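Local coordinates for cysteine synthase (Helicobacter pylori, PDB 6AHI), which catalyses the pyridoxal-phosphate-dependent formation of L-cysteine and acetate from O-acetyl-L-serine and hydrogen sulfide, and also has O-acetylserine-dependent cystathionine beta-synthase activity, at residues 14-19 / 166-171; 21-26 / 258-263; 65-70 / 138-143; 71-76 / 92-97; 208-213 / 224-229. One frame throughout, in Å; residues are numbered along the deposited sequence.

From the N terminus, strand 16-19 comes first, in contact 1. It meets the end of helix 160-168 and closes a loop of 146 residues. The loop 21-26 meets the end of helix 246-260 in contact 2, closing a longer loop of 231 residues. These two loops cross along the chain, and the contacts touch through Phe19. Contact 3 is nested inside both loops. It pairs strands 68-72 and 141-142; contact 4, within it, pairs strands 68-72 and 91-97. Both belong to the four-stranded parallel sheet, about 32 to 45 Å, centre to centre, from contacts 1 and 2. Contact 5 comes later, inside the loop of contact 2, and joins two loop segments between strands 200-206 and 240-244.

Contact 1. Residues 14-19 / 166-171; sequences TPVFKF and QELGTN
Strand 16-19, at the edge of the mixed sheet within its own chain, meets the end of helix 160-168 here, with Val16 against Glu167 and Leu168. The two branches of Val16 divide the work. Val16 CG2 lies 3.3 Å from Glu167 OE1 and 3.5 Å from Glu167 OE2, so a methyl group packs on the carboxylate. CG1 reaches the other helix residue, with Val16 CG1 4.2 Å from Leu168 CD2. CG1 is anti to the backbone N (chi1 174°), which spreads the two methyls over neighbouring helix residues. Within the chain strand 16-19 runs antiparallel to strand 31-36. On its other edge Val16 and Phe17 join a parallel ladder with a strand of the second subunit, so the sheet continues across the dimer interface. The Glu167 carboxylate also comes close to the backbone just before the strand. Thr14 O is 3.0 Å from Glu167 OE2, but both atoms are acceptors and they do not bond to each other. Lys35 serves both: its NZ makes a salt bridge to Glu167 OE1 and a hydrogen bond to Thr14 O. That positive charge probably eases the closeness of the two oxygens. Leu168 also packs on Ile3 of the second subunit.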
# COMPACT_ATOMS: atom_id res chain seq x y z
N THR A 14 -3.04 8.34 9.72
CA THR A 14 -2.73 6.93 9.69
C THR A 14 -3.06 6.26 11.02
O THR A 14 -2.98 6.90 12.09
CB THR A 14 -1.25 6.73 9.34
OG1 THR A 14 -0.43 7.50 10.22
CG2 THR A 14 -0.98 7.09 7.91
N PRO A 15 -3.31 4.95 11.03
CA PRO A 15 -3.58 4.25 12.29
C PRO A 15 -2.29 4.00 13.10
O PRO A 15 -1.17 4.23 12.61
CB PRO A 15 -4.20 2.92 11.86
CG PRO A 15 -3.88 2.74 10.41
CD PRO A 15 -3.44 4.08 9.85
N VAL A 16 -2.49 3.57 14.35
CA VAL A 16 -1.42 3.23 15.22
C VAL A 16 -1.64 1.78 15.67
O VAL A 16 -2.74 1.45 16.11
CB VAL A 16 -1.39 4.17 16.43
CG1 VAL A 16 -0.36 3.72 17.44
CG2 VAL A 16 -1.13 5.64 16.04
N PHE A 17 -0.63 0.92 15.48
CA PHE A 17 -0.67 -0.43 15.92
C PHE A 17 -0.17 -0.51 17.36
O PHE A 17 0.94 0.00 17.67
CB PHE A 17 0.20 -1.30 15.01
CG PHE A 17 -0.19 -2.77 15.05
CD1 PHE A 17 0.22 -3.57 16.10
CD2 PHE A 17 -1.07 -3.30 14.13
CE1 PHE A 17 -0.20 -4.89 16.20
CE2 PHE A 17 -1.46 -4.63 14.20
CZ PHE A 17 -1.04 -5.42 15.24
N LYS A 18 -0.95 -1.15 18.24
CA LYS A 18 -0.55 -1.32 19.64
C LYS A 18 -0.11 -2.77 19.89
O LYS A 18 -0.86 -3.74 19.64
CB LYS A 18 -1.69 -0.98 20.60
CG LYS A 18 -1.34 -1.09 22.08
CD LYS A 18 -2.59 -1.00 22.93
CE LYS A 18 -2.27 -0.77 24.39
NZ LYS A 18 -3.55 -0.66 25.13
N PHE A 19 1.14 -2.90 20.34
CA PHE A 19 1.76 -4.16 20.73
C PHE A 19 1.85 -4.23 22.27
O PHE A 19 2.26 -3.26 22.93
CB PHE A 19 3.17 -4.26 20.17
CG PHE A 19 3.30 -4.12 18.68
CD1 PHE A 19 3.31 -5.25 17.86
CD2 PHE A 19 3.51 -2.88 18.09
CE1 PHE A 19 3.49 -5.14 16.49
CE2 PHE A 19 3.67 -2.77 16.72
CZ PHE A 19 3.65 -3.89 15.92
N GLN A 166 -2.93 13.73 19.30
CA GLN A 166 -4.41 13.64 19.23
C GLN A 166 -4.89 12.20 19.47
O GLN A 166 -5.87 12.01 20.13
CB GLN A 166 -4.96 14.08 17.88
CG GLN A 166 -4.93 15.58 17.67
CD GLN A 166 -5.56 15.98 16.36
OE1 GLN A 166 -6.42 15.28 15.82
NE2 GLN A 166 -5.13 17.12 15.85
N GLU A 167 -4.19 11.21 18.91
CA GLU A 167 -4.59 9.79 19.00
C GLU A 167 -4.15 9.18 20.35
O GLU A 167 -4.83 8.33 20.90
CB GLU A 167 -3.93 8.90 17.95
CG GLU A 167 -4.25 9.19 16.49
CD GLU A 167 -3.38 8.40 15.50
OE1 GLU A 167 -2.18 8.75 15.41
OE2 GLU A 167 -3.91 7.41 14.85
N LEU A 168 -2.94 9.50 20.83
CA LEU A 168 -2.38 8.76 21.96
C LEU A 168 -2.35 9.56 23.25
O LEU A 168 -2.12 8.97 24.29
CB LEU A 168 -0.96 8.30 21.63
CG LEU A 168 -0.82 7.40 20.42
CD1 LEU A 168 0.64 6.99 20.25
CD2 LEU A 168 -1.75 6.18 20.53
N GLY A 169 -2.56 10.88 23.19
CA GLY A 169 -2.43 11.73 24.37
C GLY A 169 -0.97 11.94 24.79
O GLY A 169 -0.01 11.73 23.99
N THR A 170 -0.78 12.30 26.06
CA THR A 170 0.49 12.69 26.57
C THR A 170 1.11 11.60 27.44
O THR A 170 2.19 11.80 27.94
CB THR A 170 0.40 14.02 27.34
OG1 THR A 170 -0.44 13.84 28.48
CG2 THR A 170 -0.11 15.16 26.49
N ASN A 171 0.48 10.43 27.59
CA ASN A 171 1.04 9.31 28.38
C ASN A 171 2.00 8.50 27.50
O ASN A 171 1.73 7.33 27.10
CB ASN A 171 -0.04 8.42 29.02
CG ASN A 171 0.51 7.51 30.10
OD1 ASN A 171 1.42 7.86 30.84
ND2 ASN A 171 -0.03 6.30 30.19

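Contact 2. Residues 21-26 / 258-263; sequences NKDYPI and KKNGLL
Lys259 and Asn260, in the last turn of helix 246-260, receive the side chain of Tyr24 from the loop after strand 16-19. Lys259 comes first. Its aliphatic chain passes the phenol end, with Lys259 CD 3.6 Å from Tyr24 OH and 3.9 Å from Tyr24 CE1. It meets the ring obliquely. Next, Asn260 makes the direct polar link. Tyr24 OH donates to Asn260 OD1 over 2.7 Å, in the carbonyl plane of the amide, with a C=O...donor angle of 149°. OD1 sits at the edge of the phenol ring, and ring and amide planes are 47° apart. The other end of the same amide is also used. A water accepts from Asn260 ND2 at 3.1 Å and donates to Asp23 O at 2.9 Å. The two bonds together define which end of the Asn260 amide is O and which is N, and should limit its rotation. The helix ends here: Gly261 is the first residue to leave helical geometry, and it has positive phi. Beyond the helix, Leu262 packs on Phe17 and Phe19 of strand 16-19, and on Met7 of the second subunit. Tyr24 itself meets Phe272 of helix 266-281 edge-to-face.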
# COMPACT_ATOMS: atom_id res chain seq x y z
N ASN A 21 2.47 -7.35 25.79
CA ASN A 21 3.19 -8.57 26.22
C ASN A 21 2.57 -9.83 25.59
O ASN A 21 3.19 -10.89 25.69
CB ASN A 21 3.27 -8.73 27.75
CG ASN A 21 1.92 -8.89 28.42
OD1 ASN A 21 0.88 -8.69 27.80
ND2 ASN A 21 1.92 -9.23 29.70
N LYS A 22 1.37 -9.72 24.99
CA LYS A 22 0.71 -10.81 24.26
C LYS A 22 1.43 -11.12 22.95
O LYS A 22 1.26 -12.18 22.42
CB LYS A 22 -0.70 -10.46 23.76
CG LYS A 22 -1.76 -10.19 24.80
CD LYS A 22 -1.82 -11.25 25.86
CE LYS A 22 -2.65 -10.81 27.04
NZ LYS A 22 -1.87 -10.00 28.00
N ASP A 23 2.12 -10.12 22.39
CA ASP A 23 2.66 -10.13 21.04
C ASP A 23 4.17 -10.39 21.06
O ASP A 23 4.70 -11.14 20.23
CB ASP A 23 2.43 -8.76 20.39
CG ASP A 23 0.97 -8.38 20.30
OD1 ASP A 23 0.22 -9.21 19.77
OD2 ASP A 23 0.59 -7.30 20.81
N TYR A 24 4.86 -9.73 21.99
CA TYR A 24 6.33 -9.69 22.08
C TYR A 24 6.73 -9.54 23.55
O TYR A 24 5.92 -9.10 24.33
CB TYR A 24 6.89 -8.49 21.29
CG TYR A 24 6.77 -8.67 19.81
CD1 TYR A 24 7.67 -9.47 19.11
CD2 TYR A 24 5.71 -8.10 19.11
CE1 TYR A 24 7.54 -9.68 17.75
CE2 TYR A 24 5.56 -8.31 17.75
CZ TYR A 24 6.48 -9.09 17.07
OH TYR A 24 6.31 -9.33 15.74
N PRO A 25 7.98 -9.87 23.94
CA PRO A 25 8.45 -9.65 25.33
C PRO A 25 8.50 -8.18 25.79
O PRO A 25 9.52 -7.59 25.97
CB PRO A 25 9.85 -10.29 25.33
CG PRO A 25 10.29 -10.21 23.86
CD PRO A 25 9.01 -10.51 23.10
N ILE A 26 7.33 -7.63 26.07
CA ILE A 26 7.13 -6.25 26.52
C ILE A 26 6.66 -6.36 27.97
O ILE A 26 5.83 -7.20 28.25
CB ILE A 26 6.12 -5.59 25.58
CG1 ILE A 26 6.69 -5.46 24.17
CG2 ILE A 26 5.63 -4.25 26.10
CD1 ILE A 26 5.66 -5.19 23.08
N LYS A 258 4.94 -12.11 9.62
CA LYS A 258 4.50 -13.46 10.02
C LYS A 258 3.56 -13.42 11.23
O LYS A 258 2.54 -14.09 11.24
CB LYS A 258 5.71 -14.34 10.36
CG LYS A 258 5.47 -15.83 10.24
CD LYS A 258 6.75 -16.62 10.51
CE LYS A 258 6.96 -17.84 9.63
NZ LYS A 258 6.01 -18.91 10.00
N LYS A 259 3.90 -12.60 12.22
CA LYS A 259 3.15 -12.60 13.48
C LYS A 259 2.00 -11.57 13.45
O LYS A 259 1.05 -11.74 14.14
CB LYS A 259 4.06 -12.26 14.66
CG LYS A 259 5.16 -13.27 14.99
CD LYS A 259 5.88 -12.90 16.32
CE LYS A 259 6.75 -14.03 16.83
NZ LYS A 259 5.94 -15.16 17.36
N ASN A 260 2.15 -10.44 12.73
CA ASN A 260 1.24 -9.31 12.88
C ASN A 260 0.55 -8.92 11.57
O ASN A 260 -0.35 -8.05 11.60
CB ASN A 260 1.97 -8.10 13.48
CG ASN A 260 2.75 -8.50 14.72
OD1 ASN A 260 3.98 -8.46 14.73
ND2 ASN A 260 2.06 -8.90 15.76
N GLY A 261 0.99 -9.47 10.44
CA GLY A 261 0.47 -9.10 9.11
C GLY A 261 0.87 -7.70 8.66
O GLY A 261 0.24 -7.15 7.77
N LEU A 262 1.94 -7.16 9.25
CA LEU A 262 2.47 -5.87 8.86
C LEU A 262 3.55 -6.08 7.79
O LEU A 262 4.54 -6.77 8.03
CB LEU A 262 3.02 -5.16 10.09
CG LEU A 262 1.98 -4.52 11.00
CD1 LEU A 262 2.51 -4.34 12.41
CD2 LEU A 262 1.50 -3.18 10.44
N LEU A 263 3.34 -5.49 6.62
CA LEU A 263 4.25 -5.62 5.50
C LEU A 263 5.07 -4.33 5.35
O LEU A 263 4.78 -3.46 4.52
CB LEU A 263 3.43 -5.92 4.24
CG LEU A 263 2.62 -7.20 4.31
CD1 LEU A 263 1.68 -7.28 3.13
CD2 LEU A 263 3.55 -8.42 4.34
O HOH W 1 3.08 -10.97 17.84

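Contact 3. Residues 65-70 / 138-143; sequences SKTTII and IPDSYL
Parallel strand pairing joins 65-70 to 138-143 at one margin of the four-stranded parallel sheet, where strand 141-142 is an outermost strand beside strand 68-72. Thr68 is bridged to Ser141 and Ile69 to Tyr142. Three backbone bonds form the ladder. Thr68 N donates to Asp140 O at 3.2 Å, Tyr142 N to Thr68 O at 2.9 Å, and Ile70 N to Tyr142 O at 2.9 Å. The last is almost straight, with an N-H...O angle of 178°.

Side chains of Ile69 and Tyr142 lie side by side and point the same way. Ile69 CD1 touches Tyr142 CD2 at 3.8 Å, at the edge of the ring and near its plane. Thr67 CG2 approaches the same residue at Tyr142 CB. Ile70 CD1 meets Ile138 CD1 at 3.8 Å, and Ile138 also packs on Ile93 of strand 91-97. With Leu143 CG anti to the backbone N (chi1 -174°) and chi2 at 54°, Leu143 CD1 is pressed to 3.0 Å from Ile70 O, a tight contact. Leu143 packs further on Ser131 and Ala135 of helix 123-137.

Before the first bridge, Thr67 OG1 lies 3.1 Å from Asp140 OD1; OG1 also accepts from Thr64 N. The chemistry therefore changes along the pair: backbone bonds set the register, apolar branches of Ile69, Ile70, Ile138, Tyr142 and Leu143 pack beside them, and the exposed Asp140 puts a carboxylate near the Thr67 hydroxyl.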
# COMPACT_ATOMS: atom_id res chain seq x y z
N SER A 65 3.73 28.47 -10.28
CA SER A 65 3.00 27.52 -11.13
C SER A 65 3.94 26.81 -12.10
O SER A 65 3.69 25.65 -12.48
CB SER A 65 1.87 28.19 -11.87
OG SER A 65 2.28 29.47 -12.32
N LYS A 66 5.03 27.49 -12.49
CA LYS A 66 6.06 26.93 -13.38
C LYS A 66 7.43 27.07 -12.69
O LYS A 66 8.42 27.60 -13.21
CB LYS A 66 5.98 27.59 -14.76
CG LYS A 66 4.82 27.11 -15.62
CD LYS A 66 4.89 25.65 -16.02
CE LYS A 66 4.12 25.36 -17.30
NZ LYS A 66 4.22 23.94 -17.70
N THR A 67 7.44 26.59 -11.45
CA THR A 67 8.64 26.11 -10.76
C THR A 67 8.87 24.63 -11.12
O THR A 67 7.91 23.84 -11.18
CB THR A 67 8.47 26.24 -9.25
OG1 THR A 67 8.33 27.62 -8.94
CG2 THR A 67 9.62 25.66 -8.46
N THR A 68 10.14 24.26 -11.33
CA THR A 68 10.53 22.85 -11.40
C THR A 68 11.17 22.46 -10.06
O THR A 68 12.14 23.12 -9.62
CB THR A 68 11.55 22.57 -12.51
OG1 THR A 68 10.96 22.85 -13.77
CG2 THR A 68 11.99 21.12 -12.51
N ILE A 69 10.67 21.38 -9.46
CA ILE A 69 11.25 20.81 -8.23
C ILE A 69 12.39 19.87 -8.62
O ILE A 69 12.16 18.96 -9.42
CB ILE A 69 10.22 20.01 -7.41
CG1 ILE A 69 8.93 20.78 -7.14
CG2 ILE A 69 10.89 19.53 -6.12
CD1 ILE A 69 9.16 22.16 -6.59
N ILE A 70 13.57 20.08 -8.02
CA ILE A 70 14.73 19.20 -8.16
C ILE A 70 15.15 18.70 -6.77
O ILE A 70 15.32 19.49 -5.88
CB ILE A 70 15.89 19.96 -8.83
CG1 ILE A 70 15.44 20.76 -10.05
CG2 ILE A 70 17.04 19.01 -9.15
CD1 ILE A 70 16.55 21.50 -10.75
N ILE A 138 18.69 25.79 -14.32
CA ILE A 138 17.23 25.77 -14.58
C ILE A 138 16.59 26.98 -13.92
O ILE A 138 16.57 27.09 -12.69
CB ILE A 138 16.61 24.44 -14.09
CG1 ILE A 138 17.12 23.26 -14.93
CG2 ILE A 138 15.09 24.51 -14.06
CD1 ILE A 138 16.60 21.92 -14.49
N PRO A 139 16.06 27.96 -14.70
CA PRO A 139 15.36 29.11 -14.13
C PRO A 139 14.10 28.68 -13.36
O PRO A 139 13.43 27.74 -13.77
CB PRO A 139 14.95 29.94 -15.35
CG PRO A 139 15.93 29.52 -16.43
CD PRO A 139 16.16 28.04 -16.16
N ASP A 140 13.83 29.38 -12.25
CA ASP A 140 12.69 29.12 -11.39
C ASP A 140 12.72 27.67 -10.88
O ASP A 140 11.71 27.00 -10.85
CB ASP A 140 11.39 29.42 -12.15
CG ASP A 140 10.19 29.64 -11.26
OD1 ASP A 140 10.38 29.73 -10.03
OD2 ASP A 140 9.07 29.72 -11.81
N SER A 141 13.89 27.20 -10.45
CA SER A 141 14.00 25.87 -9.83
C SER A 141 13.78 25.98 -8.32
O SER A 141 13.87 27.04 -7.72
CB SER A 141 15.32 25.20 -10.15
OG SER A 141 16.44 26.01 -9.78
N TYR A 142 13.50 24.85 -7.69
CA TYR A 142 13.47 24.79 -6.25
C TYR A 142 14.14 23.48 -5.82
O TYR A 142 13.77 22.42 -6.28
CB TYR A 142 12.06 24.98 -5.72
CG TYR A 142 11.96 24.71 -4.25
CD1 TYR A 142 12.52 25.56 -3.32
CD2 TYR A 142 11.34 23.56 -3.79
CE1 TYR A 142 12.42 25.32 -1.96
CE2 TYR A 142 11.23 23.30 -2.43
CZ TYR A 142 11.79 24.17 -1.52
OH TYR A 142 11.70 23.90 -0.19
N LEU A 143 15.15 23.62 -4.96
CA LEU A 143 16.03 22.53 -4.55
C LEU A 143 15.92 22.42 -3.03
O LEU A 143 16.62 23.13 -2.30
CB LEU A 143 17.45 22.82 -5.04
CG LEU A 143 18.52 21.73 -4.85
CD1 LEU A 143 18.10 20.38 -5.44
CD2 LEU A 143 19.85 22.17 -5.44

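Contact 4. Residues 71-76 / 92-97; sequences EPTAGN and TIFVVP
Thr73 has OG1 anti to the backbone N (chi1 170°), and this torsion places CG2 between N and the carbonyl carbon, where it can reach Phe94. Thr73 CG2 is 4.0 Å from Phe94 CB. Phe94 has CG anti to the carbonyl carbon (chi1 -58°), which turns a ring edge to Glu71. Glu71 O sits at the ring edge, in plane, 3.6 Å from Phe94 CD1, and Glu71 CB packs on the same ring atom. The Glu71 chain bends at chi2 (62°), and its carboxylate turns away to the backbone N of Leu145 and Gln146. Three backbone bonds hold the parallel pair: Glu71 N to Ile93 O at 3.1 Å, Val95 N to Glu71 O at 3.1 Å, and Thr73 N to Val95 O at 3.0 Å. Val96 CG2 packs against Thr73 O at 3.4 Å. Thr73 OG1 accepts from Gly75 N at 2.8 Å, an ST turn that leads to Gly75 at the N-cap of helix 76-85. Asn76 ND2, in the first turn, bonds O3 of the pyridoxal-phosphate lysine at position 46. This is a beta-alpha-beta unit, strand 68-72, helix 76-85 and strand 91-97, with the cofactor met at the strand-to-helix turn.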
# COMPACT_ATOMS: atom_id res chain seq x y z
N GLU A 71 15.37 17.39 -6.62
CA GLU A 71 15.84 16.83 -5.35
C GLU A 71 16.70 15.59 -5.59
O GLU A 71 16.32 14.72 -6.37
CB GLU A 71 14.65 16.51 -4.44
CG GLU A 71 15.01 16.07 -3.03
CD GLU A 71 15.77 17.06 -2.16
OE1 GLU A 71 16.30 18.09 -2.70
OE2 GLU A 71 15.86 16.80 -0.92
N PRO A 72 17.88 15.45 -4.94
CA PRO A 72 18.57 14.16 -4.85
C PRO A 72 17.86 13.26 -3.83
O PRO A 72 17.47 13.74 -2.77
CB PRO A 72 19.98 14.55 -4.39
CG PRO A 72 19.72 15.75 -3.50
CD PRO A 72 18.62 16.51 -4.22
N THR A 73 17.65 11.99 -4.15
CA THR A 73 16.90 11.10 -3.25
C THR A 73 17.31 9.65 -3.55
O THR A 73 17.72 9.35 -4.63
CB THR A 73 15.38 11.33 -3.32
OG1 THR A 73 14.63 10.34 -2.62
CG2 THR A 73 14.85 11.35 -4.73
N ALA A 74 17.24 8.81 -2.52
CA ALA A 74 17.39 7.36 -2.65
C ALA A 74 15.99 6.72 -2.71
O ALA A 74 15.90 5.49 -2.70
CB ALA A 74 18.26 6.81 -1.53
N GLY A 75 14.92 7.52 -2.77
CA GLY A 75 13.67 7.00 -3.32
C GLY A 75 12.40 7.67 -2.80
O GLY A 75 11.61 8.23 -3.60
N ASN A 76 12.17 7.56 -1.48
CA ASN A 76 10.82 7.83 -0.91
C ASN A 76 10.49 9.32 -1.02
O ASN A 76 9.34 9.68 -1.26
CB ASN A 76 10.64 7.32 0.52
CG ASN A 76 10.47 5.81 0.59
OD1 ASN A 76 9.91 5.22 -0.33
ND2 ASN A 76 11.00 5.19 1.63
N THR A 92 8.92 17.77 -11.86
CA THR A 92 9.88 17.30 -10.87
C THR A 92 11.06 16.60 -11.58
O THR A 92 10.87 15.91 -12.57
CB THR A 92 9.23 16.34 -9.87
OG1 THR A 92 8.69 15.24 -10.59
CG2 THR A 92 8.14 17.00 -9.05
N ILE A 93 12.26 16.77 -11.02
CA ILE A 93 13.47 16.06 -11.46
C ILE A 93 14.11 15.43 -10.22
O ILE A 93 14.36 16.13 -9.25
CB ILE A 93 14.46 17.00 -12.21
CG1 ILE A 93 13.81 17.72 -13.39
CG2 ILE A 93 15.67 16.23 -12.66
CD1 ILE A 93 14.52 18.98 -13.81
N PHE A 94 14.34 14.12 -10.24
CA PHE A 94 15.01 13.46 -9.14
C PHE A 94 16.36 12.89 -9.62
O PHE A 94 16.47 12.31 -10.70
CB PHE A 94 14.10 12.43 -8.47
CG PHE A 94 12.83 13.06 -7.98
CD1 PHE A 94 12.86 14.07 -7.03
CD2 PHE A 94 11.60 12.69 -8.49
CE1 PHE A 94 11.70 14.68 -6.59
CE2 PHE A 94 10.44 13.32 -8.06
CZ PHE A 94 10.49 14.32 -7.13
N VAL A 95 17.39 13.12 -8.79
CA VAL A 95 18.72 12.60 -9.04
C VAL A 95 18.96 11.44 -8.06
O VAL A 95 18.93 11.63 -6.85
CB VAL A 95 19.80 13.68 -8.92
CG1 VAL A 95 21.13 13.16 -9.45
CG2 VAL A 95 19.39 14.95 -9.66
N VAL A 96 19.12 10.25 -8.64
CA VAL A 96 19.15 9.00 -7.91
C VAL A 96 20.38 8.21 -8.36
O VAL A 96 20.57 8.01 -9.55
CB VAL A 96 17.87 8.19 -8.18
CG1 VAL A 96 17.90 6.84 -7.45
CG2 VAL A 96 16.63 8.98 -7.78
N PRO A 97 21.21 7.74 -7.42
CA PRO A 97 22.35 6.91 -7.76
C PRO A 97 21.83 5.67 -8.48
O PRO A 97 20.96 5.04 -7.98
CB PRO A 97 22.83 6.44 -6.38
CG PRO A 97 22.47 7.57 -5.50
CD PRO A 97 21.12 8.01 -6.00

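Contact 5. Residues 208-213 / 224-229; sequences GSILNG and IGVEFI
Ser209 grips the backbone of Val226. With OG anti to the backbone N (chi1 -172°), the hydroxyl meets Val226 N. Ser209 OG accepts from Val226 N over 2.7 Å, with an N-H...O angle close to linear, at 176°. Ser209 OG is also hydrogen-bonded to Glu205 OE1, so the hydroxyl connects the 224-229 loop to the end of strand 200-206. Gly225 lies close by, with its CA 3.5 Å from Ser209 OG.

Ile210 follows. Its backbone N gives a weak bond to Val226 O at 3.2 Å. The side chain reaches across: Ile210 CG1 lies 3.5 Å from the backbone C of Glu227, while Ile210 CD1 meets Val226 CG2 at 3.7 Å, the two side chains crossing at about a right angle. The same CD1 also touches the tip of Ile229.

Leu211 comes next and packs on Val226 and Ile229. Its CG is 3.7 Å from Val226 CG2, and Leu211 CD2 is 3.8 Å from Ile229 CD1. Val226 CG2 is thus wedged among Ser209, Ile210 and Leu211. From Ile210 to Gly213 the chain makes a type I turn, closed by Gly213 N bonding Ile210 O.

Both segments belong to the connection between strands 200-206 and 240-244. Leu211 and Val226 rest on Ile179, which follows strand 174-178. The Val226 side chain is about 5 Å from Gly180, which probably binds pyridoxal phosphate, as in related enzymes. Ile224 packs on Ser267 and Ala270 of helix 266-281, and Asn212 bonds Phe241 and Thr243 of strand 240-244.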
# COMPACT_ATOMS: atom_id res chain seq x y z
N GLY A 208 27.13 0.03 11.11
CA GLY A 208 27.86 0.73 10.07
C GLY A 208 27.47 2.20 9.96
O GLY A 208 28.00 2.92 9.10
N SER A 209 26.56 2.65 10.82
CA SER A 209 26.28 4.07 11.05
C SER A 209 27.13 4.54 12.24
O SER A 209 27.56 3.72 13.03
CB SER A 209 24.78 4.24 11.28
OG SER A 209 24.37 5.59 11.32
N ILE A 210 27.34 5.85 12.42
CA ILE A 210 28.41 6.35 13.34
C ILE A 210 27.89 6.95 14.67
O ILE A 210 28.69 7.35 15.49
CB ILE A 210 29.33 7.36 12.62
CG1 ILE A 210 28.54 8.52 11.99
CG2 ILE A 210 30.20 6.65 11.60
CD1 ILE A 210 27.87 9.44 13.00
N LEU A 211 26.57 6.98 14.91
CA LEU A 211 26.03 7.82 16.03
C LEU A 211 26.50 7.30 17.39
O LEU A 211 26.70 8.10 18.31
CB LEU A 211 24.51 7.90 15.93
CG LEU A 211 23.97 8.78 14.79
CD1 LEU A 211 22.47 8.62 14.61
CD2 LEU A 211 24.31 10.24 15.01
N ASN A 212 26.71 5.98 17.53
CA ASN A 212 27.27 5.40 18.78
C ASN A 212 28.79 5.22 18.70
O ASN A 212 29.36 4.45 19.47
CB ASN A 212 26.61 4.06 19.15
CG ASN A 212 25.38 4.27 20.00
OD1 ASN A 212 25.37 5.21 20.79
ND2 ASN A 212 24.37 3.42 19.85
N GLY A 213 29.45 5.93 17.77
CA GLY A 213 30.92 5.97 17.73
C GLY A 213 31.53 4.83 16.93
O GLY A 213 32.71 4.79 16.74
N ILE A 224 17.70 4.22 6.75
CA ILE A 224 18.29 4.80 7.94
C ILE A 224 19.79 4.54 7.90
O ILE A 224 20.25 3.66 7.22
CB ILE A 224 17.64 4.25 9.24
CG1 ILE A 224 17.81 2.74 9.37
CG2 ILE A 224 16.18 4.66 9.35
CD1 ILE A 224 17.51 2.20 10.74
N GLY A 225 20.52 5.31 8.70
CA GLY A 225 21.97 5.25 8.76
C GLY A 225 22.56 6.57 8.35
O GLY A 225 22.06 7.20 7.39
N VAL A 226 23.58 6.99 9.09
CA VAL A 226 24.31 8.20 8.80
C VAL A 226 25.81 7.87 8.82
O VAL A 226 26.30 6.98 9.56
CB VAL A 226 23.98 9.32 9.81
CG1 VAL A 226 22.49 9.49 9.97
CG2 VAL A 226 24.63 9.07 11.15
N GLU A 227 26.54 8.63 8.01
CA GLU A 227 28.01 8.56 7.95
C GLU A 227 28.63 9.77 8.67
O GLU A 227 29.87 9.86 8.75
CB GLU A 227 28.48 8.49 6.50
CG GLU A 227 27.83 7.35 5.73
CD GLU A 227 28.43 7.03 4.37
OE1 GLU A 227 29.68 6.90 4.28
OE2 GLU A 227 27.66 6.92 3.38
N PHE A 228 27.79 10.67 9.20
CA PHE A 228 28.14 11.89 9.92
C PHE A 228 26.92 12.37 10.73
O PHE A 228 25.80 11.90 10.50
CB PHE A 228 28.60 12.98 8.94
CG PHE A 228 27.65 13.27 7.80
CD1 PHE A 228 26.43 13.90 8.02
CD2 PHE A 228 27.99 12.94 6.50
CE1 PHE A 228 25.57 14.18 6.97
CE2 PHE A 228 27.12 13.21 5.45
CZ PHE A 228 25.91 13.82 5.69
N ILE A 229 27.15 13.32 11.64
CA ILE A 229 26.08 13.89 12.51
C ILE A 229 25.13 14.72 11.65
O ILE A 229 25.56 15.62 10.95
CB ILE A 229 26.66 14.75 13.65
CG1 ILE A 229 27.67 14.01 14.53
CG2 ILE A 229 25.53 15.35 14.47
CD1 ILE A 229 27.14 12.75 15.21